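Local coordinates for sensor protein (Haloarcula marismortui ATCC 43049, PDB 3BWL) that is the PAS domain of a probable sensor histidine kinase, which would transfer phosphate from ATP to a protein histidine, and binds an indole aldehyde, at residues F23-D31 with E41-L50. Numbering follows the deposited sequence.
Sequences FENSPDMID and EVNQRFCAEL. With I3A (1H-indole-3-carbaldehyde), chain F.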
ATOM      1  N   PHE A  23       3.374  -1.967  -4.819  1.00 17.45           N
ATOM      2  CA  PHE A  23       2.652  -0.724  -5.097  1.00 17.00           C
ATOM      3  C   PHE A  23       1.539  -0.952  -6.134  1.00 17.52           C
ATOM      4  O   PHE A  23       0.362  -0.558  -5.915  1.00 18.01           O
ATOM      5  CB  PHE A  23       3.645   0.363  -5.555  1.00 17.62           C
ATOM      6  CG  PHE A  23       3.012   1.693  -5.817  1.00 19.67           C
ATOM      7  CD1 PHE A  23       2.684   2.537  -4.738  1.00 19.26           C
ATOM      8  CD2 PHE A  23       2.821   2.139  -7.123  1.00 20.49           C
ATOM      9  CE1 PHE A  23       2.138   3.797  -4.974  1.00 19.92           C
ATOM     10  CE2 PHE A  23       2.270   3.427  -7.358  1.00 19.04           C
ATOM     11  CZ  PHE A  23       1.943   4.230  -6.304  1.00 20.04           C
ATOM     12  N   GLU A  24       1.895  -1.575  -7.257  1.00 17.98           N
ATOM     13  CA  GLU A  24       0.942  -1.666  -8.363  1.00 19.26           C
ATOM     14  C   GLU A  24      -0.211  -2.643  -8.056  1.00 19.33           C
ATOM     15  O   GLU A  24      -1.361  -2.454  -8.520  1.00 19.23           O
ATOM     16  CB  GLU A  24       1.668  -2.056  -9.659  1.00 20.43           C
ATOM     17  CG  GLU A  24       2.781  -1.065 -10.086  1.00 22.76           C
ATOM     18  CD  GLU A  24       2.291   0.374 -10.370  1.00 28.64           C
ATOM     19  OE1 GLU A  24       1.082   0.625 -10.425  1.00 23.16           O
ATOM     20  OE2 GLU A  24       3.147   1.289 -10.545  1.00 31.06           O
ATOM     21  N   ASN A  25       0.110  -3.697  -7.302  1.00 18.72           N
ATOM     22  CA  ASN A  25      -0.842  -4.779  -7.020  1.00 18.68           C
ATOM     23  C   ASN A  25      -1.690  -4.522  -5.772  1.00 17.96           C
ATOM     24  O   ASN A  25      -2.640  -5.269  -5.508  1.00 17.72           O
ATOM     25  CB  ASN A  25      -0.120  -6.143  -6.889  1.00 18.24           C
ATOM     26  CG  ASN A  25       0.267  -6.711  -8.222  1.00 22.88           C
ATOM     27  OD1 ASN A  25      -0.566  -7.252  -8.923  1.00 22.02           O
ATOM     28  ND2 ASN A  25       1.525  -6.578  -8.586  1.00 22.25           N
ATOM     29  N   SER A  26      -1.327  -3.490  -4.989  1.00 16.78           N
ATOM     30  CA  SER A  26      -2.125  -3.124  -3.791  1.00 16.78           C
ATOM     31  C   SER A  26      -3.644  -3.370  -4.039  1.00 16.93           C
ATOM     32  O   SER A  26      -4.175  -2.881  -5.007  1.00 16.92           O
ATOM     33  CB  SER A  26      -1.906  -1.648  -3.441  1.00 16.36           C
ATOM     34  OG  SER A  26      -2.732  -1.335  -2.324  1.00 20.21           O
ATOM     35  N   PRO A  27      -4.336  -4.150  -3.168  1.00 16.79           N
ATOM     36  CA  PRO A  27      -5.779  -4.388  -3.423  1.00 16.04           C
ATOM     37  C   PRO A  27      -6.589  -3.098  -3.275  1.00 16.63           C
ATOM     38  O   PRO A  27      -7.700  -3.000  -3.796  1.00 16.07           O
ATOM     39  CB  PRO A  27      -6.177  -5.432  -2.387  1.00 16.78           C
ATOM     40  CG  PRO A  27      -5.108  -5.346  -1.312  1.00 16.23           C
ATOM     41  CD  PRO A  27      -3.839  -4.943  -2.030  1.00 18.26           C
ATOM     42  N   ASP A  28      -6.016  -2.113  -2.561  1.00 15.53           N
ATOM     43  CA  ASP A  28      -6.634  -0.793  -2.424  1.00 16.82           C
ATOM     44  C   ASP A  28      -5.956   0.221  -3.350  1.00 16.86           C
ATOM     45  O   ASP A  28      -4.800   0.066  -3.743  1.00 17.62           O
ATOM     46  CB  ASP A  28      -6.569  -0.288  -0.974  1.00 16.76           C
ATOM     47  CG  ASP A  28      -7.420  -1.115  -0.029  1.00 17.03           C
ATOM     48  OD1 ASP A  28      -8.569  -1.467  -0.356  1.00 16.26           O
ATOM     49  OD2 ASP A  28      -6.922  -1.429   1.067  1.00 22.78           O
HETATM   50  N   MSE A  29      -6.727   1.221  -3.758  1.00 16.20           N
HETATM   51  CA  MSE A  29      -6.239   2.252  -4.693  1.00 16.21           C
HETATM   52  C   MSE A  29      -5.254   3.156  -3.963  1.00 15.81           C
HETATM   53  O   MSE A  29      -5.465   3.454  -2.762  1.00 16.41           O
HETATM   54  CB  MSE A  29      -7.418   3.096  -5.158  1.00 16.53           C
HETATM   55  CG  MSE A  29      -8.517   2.246  -5.793  1.00 16.02           C
HETATM   56 SE   MSE A  29     -10.186   3.202  -5.953  0.60 18.71          SE
HETATM   57  CE  MSE A  29      -9.631   4.652  -7.074  1.00 23.41           C
ATOM     58  N   ILE A  30      -4.190   3.589  -4.670  1.00 14.09           N
ATOM     59  CA  ILE A  30      -3.222   4.522  -4.102  1.00 14.85           C
ATOM     60  C   ILE A  30      -3.028   5.737  -5.025  1.00 15.35           C
ATOM     61  O   ILE A  30      -2.858   5.583  -6.235  1.00 14.48           O
ATOM     62  CB  ILE A  30      -1.862   3.843  -3.950  1.00 16.15           C
ATOM     63  CG1 ILE A  30      -1.994   2.578  -3.096  1.00 16.23           C
ATOM     64  CG2 ILE A  30      -0.837   4.873  -3.322  1.00 14.38           C
ATOM     65  CD1 ILE A  30      -0.634   1.775  -2.947  1.00 15.24           C
ATOM     66  N   ASP A  31      -3.065   6.942  -4.468  1.00 15.74           N
ATOM     67  CA  ASP A  31      -2.652   8.101  -5.233  1.00 16.96           C
ATOM     68  C   ASP A  31      -1.776   8.950  -4.326  1.00 17.10           C
ATOM     69  O   ASP A  31      -1.860   8.852  -3.070  1.00 16.56           O
ATOM     70  CB  ASP A  31      -3.853   8.911  -5.760  1.00 18.42           C
ATOM     71  CG  ASP A  31      -4.729   9.477  -4.644  1.00 20.40           C
ATOM     72  OD1 ASP A  31      -5.686   8.793  -4.204  1.00 23.24           O
ATOM     73  OD2 ASP A  31      -4.494  10.661  -4.241  1.00 22.13           O
ATOM     74  N   GLU A  41       1.187  10.806  -8.620  1.00 20.07           N
ATOM     75  CA  GLU A  41       1.432   9.417  -8.929  1.00 20.78           C
ATOM     76  C   GLU A  41       0.145   8.690  -8.550  1.00 19.48           C
ATOM     77  O   GLU A  41      -0.559   9.115  -7.620  1.00 18.88           O
ATOM     78  CB  GLU A  41       2.564   8.849  -8.068  1.00 20.40           C
ATOM     79  CG  GLU A  41       3.126   7.490  -8.493  1.00 24.94           C
ATOM     80  CD  GLU A  41       4.505   7.218  -7.907  1.00 25.42           C
ATOM     81  OE1 GLU A  41       4.917   7.916  -6.929  1.00 33.42           O
ATOM     82  OE2 GLU A  41       5.190   6.318  -8.433  1.00 35.12           O
ATOM     83  N   VAL A  42      -0.100   7.580  -9.247  1.00 18.36           N
ATOM     84  CA  VAL A  42      -1.222   6.670  -8.986  1.00 19.17           C
ATOM     85  C   VAL A  42      -0.751   5.249  -9.252  1.00 18.20           C
ATOM     86  O   VAL A  42       0.138   5.035 -10.106  1.00 19.37           O
ATOM     87  CB  VAL A  42      -2.466   6.922  -9.893  1.00 19.32           C
ATOM     88  CG1 VAL A  42      -3.223   8.208  -9.490  1.00 21.26           C
ATOM     89  CG2 VAL A  42      -2.087   6.977 -11.388  1.00 20.60           C
ATOM     90  N   ASN A  43      -1.298   4.278  -8.516  1.00 17.43           N
ATOM     91  CA  ASN A  43      -1.002   2.888  -8.829  1.00 18.04           C
ATOM     92  C   ASN A  43      -1.987   2.327  -9.864  1.00 17.79           C
ATOM     93  O   ASN A  43      -2.957   2.984 -10.242  1.00 17.59           O
ATOM     94  CB  ASN A  43      -0.906   1.997  -7.563  1.00 18.43           C
ATOM     95  CG  ASN A  43      -2.286   1.660  -6.936  1.00 16.32           C
ATOM     96  OD1 ASN A  43      -3.307   2.328  -7.183  1.00 16.75           O
ATOM     97  ND2 ASN A  43      -2.300   0.618  -6.109  1.00 16.24           N
ATOM     98  N   GLN A  44      -1.678   1.147 -10.379  1.00 17.53           N
ATOM     99  CA  GLN A  44      -2.519   0.552 -11.426  0.50 18.44           C
ATOM    100  C   GLN A  44      -3.925   0.294 -10.887  1.00 18.45           C
ATOM    101  O   GLN A  44      -4.908   0.457 -11.627  1.00 18.12           O
ATOM    102  CB  GLN A  44      -1.897  -0.720 -12.022  0.50 18.95           C
ATOM    103  CG  GLN A  44      -2.853  -1.453 -13.004  0.50 23.08           C
ATOM    104  CD  GLN A  44      -3.023  -0.736 -14.335  0.50 26.59           C
ATOM    105  OE1 GLN A  44      -2.070  -0.598 -15.103  0.50 30.73           O
ATOM    106  NE2 GLN A  44      -4.250  -0.303 -14.627  0.50 28.79           N
ATOM    107  N   ARG A  45      -4.027  -0.057  -9.592  1.00 17.63           N
ATOM    108  CA  ARG A  45      -5.332  -0.311  -8.973  1.00 16.71           C
ATOM    109  C   ARG A  45      -6.261   0.936  -9.099  1.00 17.27           C
ATOM    110  O   ARG A  45      -7.440   0.803  -9.411  1.00 16.76           O
ATOM    111  CB  ARG A  45      -5.179  -0.752  -7.509  1.00 16.61           C
ATOM    112  CG  ARG A  45      -6.501  -1.256  -6.890  1.00 17.03           C
ATOM    113  CD  ARG A  45      -6.971  -2.582  -7.437  1.00 17.57           C
ATOM    114  NE  ARG A  45      -6.019  -3.644  -7.045  1.00 16.18           N
ATOM    115  CZ  ARG A  45      -6.092  -4.935  -7.376  1.00 19.06           C
ATOM    116  NH1 ARG A  45      -7.074  -5.390  -8.127  1.00 19.77           N
ATOM    117  NH2 ARG A  45      -5.166  -5.790  -6.930  1.00 17.02           N
ATOM    118  N   PHE A  46      -5.723   2.112  -8.823  1.00 16.68           N
ATOM    119  CA  PHE A  46      -6.487   3.363  -8.944  1.00 17.73           C
ATOM    120  C   PHE A  46      -7.063   3.494 -10.352  1.00 18.48           C
ATOM    121  O   PHE A  46      -8.260   3.727 -10.516  1.00 17.86           O
ATOM    122  CB  PHE A  46      -5.576   4.545  -8.612  1.00 18.12           C
ATOM    123  CG  PHE A  46      -6.285   5.870  -8.605  1.00 18.01           C
ATOM    124  CD1 PHE A  46      -6.647   6.453  -7.400  1.00 20.09           C
ATOM    125  CD2 PHE A  46      -6.577   6.523  -9.794  1.00 19.09           C
ATOM    126  CE1 PHE A  46      -7.319   7.683  -7.365  1.00 17.73           C
ATOM    127  CE2 PHE A  46      -7.252   7.761  -9.798  1.00 20.61           C
ATOM    128  CZ  PHE A  46      -7.598   8.351  -8.580  1.00 20.66           C
ATOM    129  N   CYS A  47      -6.198   3.342 -11.364  1.00 18.61           N
ATOM    130  CA  CYS A  47      -6.585   3.498 -12.774  1.00 20.21           C
ATOM    131  C   CYS A  47      -7.620   2.434 -13.189  1.00 20.17           C
ATOM    132  O   CYS A  47      -8.676   2.753 -13.815  1.00 20.28           O
ATOM    133  CB  CYS A  47      -5.330   3.410 -13.651  1.00 20.61           C
ATOM    134  SG  CYS A  47      -4.215   4.757 -13.354  1.00 24.51           S
ATOM    135  N   ALA A  48      -7.320   1.182 -12.853  1.00 19.40           N
ATOM    136  CA  ALA A  48      -8.199   0.069 -13.182  1.00 19.97           C
ATOM    137  C   ALA A  48      -9.583   0.207 -12.545  1.00 20.72           C
ATOM    138  O   ALA A  48     -10.585   0.047 -13.228  1.00 19.45           O
ATOM    139  CB  ALA A  48      -7.584  -1.233 -12.764  1.00 20.81           C
ATOM    140  N   GLU A  49      -9.626   0.492 -11.252  1.00 20.06           N
ATOM    141  CA  GLU A  49     -10.906   0.610 -10.511  1.00 20.81           C
ATOM    142  C   GLU A  49     -11.768   1.736 -11.103  1.00 21.25           C
ATOM    143  O   GLU A  49     -12.978   1.573 -11.231  1.00 21.47           O
ATOM    144  CB  GLU A  49     -10.659   0.855  -9.029  1.00 21.70           C
ATOM    145  CG  GLU A  49     -10.067  -0.401  -8.258  1.00 24.27           C
ATOM    146  CD  GLU A  49     -11.128  -1.360  -7.728  1.00 29.88           C
ATOM    147  OE1 GLU A  49     -12.190  -1.532  -8.371  1.00 27.63           O
ATOM    148  OE2 GLU A  49     -10.910  -1.919  -6.627  1.00 29.71           O
ATOM    149  N   LEU A  50     -11.150   2.837 -11.513  1.00 22.11           N
ATOM    150  CA  LEU A  50     -11.914   3.982 -12.070  1.00 23.92           C
ATOM    151  C   LEU A  50     -12.104   3.945 -13.582  1.00 24.45           C
ATOM    152  O   LEU A  50     -12.870   4.730 -14.112  1.00 24.16           O
ATOM    153  CB  LEU A  50     -11.286   5.311 -11.620  1.00 23.16           C
ATOM    154  CG  LEU A  50     -11.327   5.503 -10.092  1.00 25.75           C
ATOM    155  CD1 LEU A  50     -10.894   6.927  -9.775  1.00 28.10           C
ATOM    156  CD2 LEU A  50     -12.710   5.235  -9.512  1.00 25.59           C
TER
HETATM  157  O   I3A F 601      -6.313  11.458  -2.388  1.00 22.83           O
HETATM  158  C3' I3A F 601      -7.435  11.026  -2.632  1.00 22.53           C
HETATM  159  C3  I3A F 601      -8.650  11.802  -2.203  1.00 21.15           C
HETATM  160  C2  I3A F 601      -9.948  11.349  -2.559  1.00 19.22           C
HETATM  161  N   I3A F 601     -10.759  12.320  -2.022  1.00 20.34           N
HETATM  162  C8  I3A F 601     -10.047  13.309  -1.409  1.00 20.60           C
HETATM  163  C9  I3A F 601      -8.687  13.035  -1.520  1.00 21.46           C
HETATM  164  C4  I3A F 601      -7.730  13.897  -0.946  1.00 20.37           C
HETATM  165  C5  I3A F 601      -8.167  15.079  -0.293  1.00 21.08           C
HETATM  166  C6  I3A F 601      -9.537  15.377  -0.212  1.00 20.68           C
HETATM  167  C7  I3A F 601     -10.475  14.481  -0.763  1.00 21.71           C
HETATM  168  O   HOH W   1       2.127   3.389 -11.161  1.00 39.83           O
HETATM  169  O   HOH W   2      -3.516  -8.108  -8.706  1.00 31.53           O
HETATM  170  O   HOH W   3      -9.586  -0.917  -4.570  1.00 24.87           O
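In this PAS domain, a capped helix start is locked against the turn that leads from the N-terminal helix 2-25 into the first strand of the antiparallel sheet, with N43 bonded to F23, I30 and, weakly, D28. N43, the N-cap of helix 44-50, follows directly on strand 39-42 and faces segment 23-31, illustrating how one amide can serve several backbone groups from different parts of the chain. Its OD1 accepts from F46 N, the capping bond, and from I30 N, each 2.9 Å away, the two donors arriving from opposite faces of the amide plane. ND2 meanwhile gives a nearly straight bond to F23 O (2.9 Å), lying in the amide plane, and the weak one to D28 O. A chi1 of 75° sets CG between the backbone N and the carbonyl carbon; bonds at both OD1 and ND2 then fix the amide's rotation, while CB sits over one face of the F23 ring in a CH-pi contact. The hairpin partner I30 O accepts from N43 N, and D31 and V42 form the adjacent non-hydrogen-bonded pair.

R45 secures the end of helix 2-25: NE bonds S26 O and NH2 bonds N25 O, both acceptors lying at the edge of the guanidinium plane. E24 OE1 accepts from Q44 N (2.8 Å), a carboxylate at the N-terminus of helix 44-50, where the helix dipole would favour negative charge.

On the apolar side, the selenomethionine M29 bends at chi3 (60°), which brings CE over a face of the F46 ring and within 3.6 Å of L50 CG; Y93 of strand 86-94 also touches M29 and L50. Two residues further along the strand, D31 belongs to the ligand pocket, its OD2 2.7 Å from the aldehyde O of 1H-indole-3-carbaldehyde.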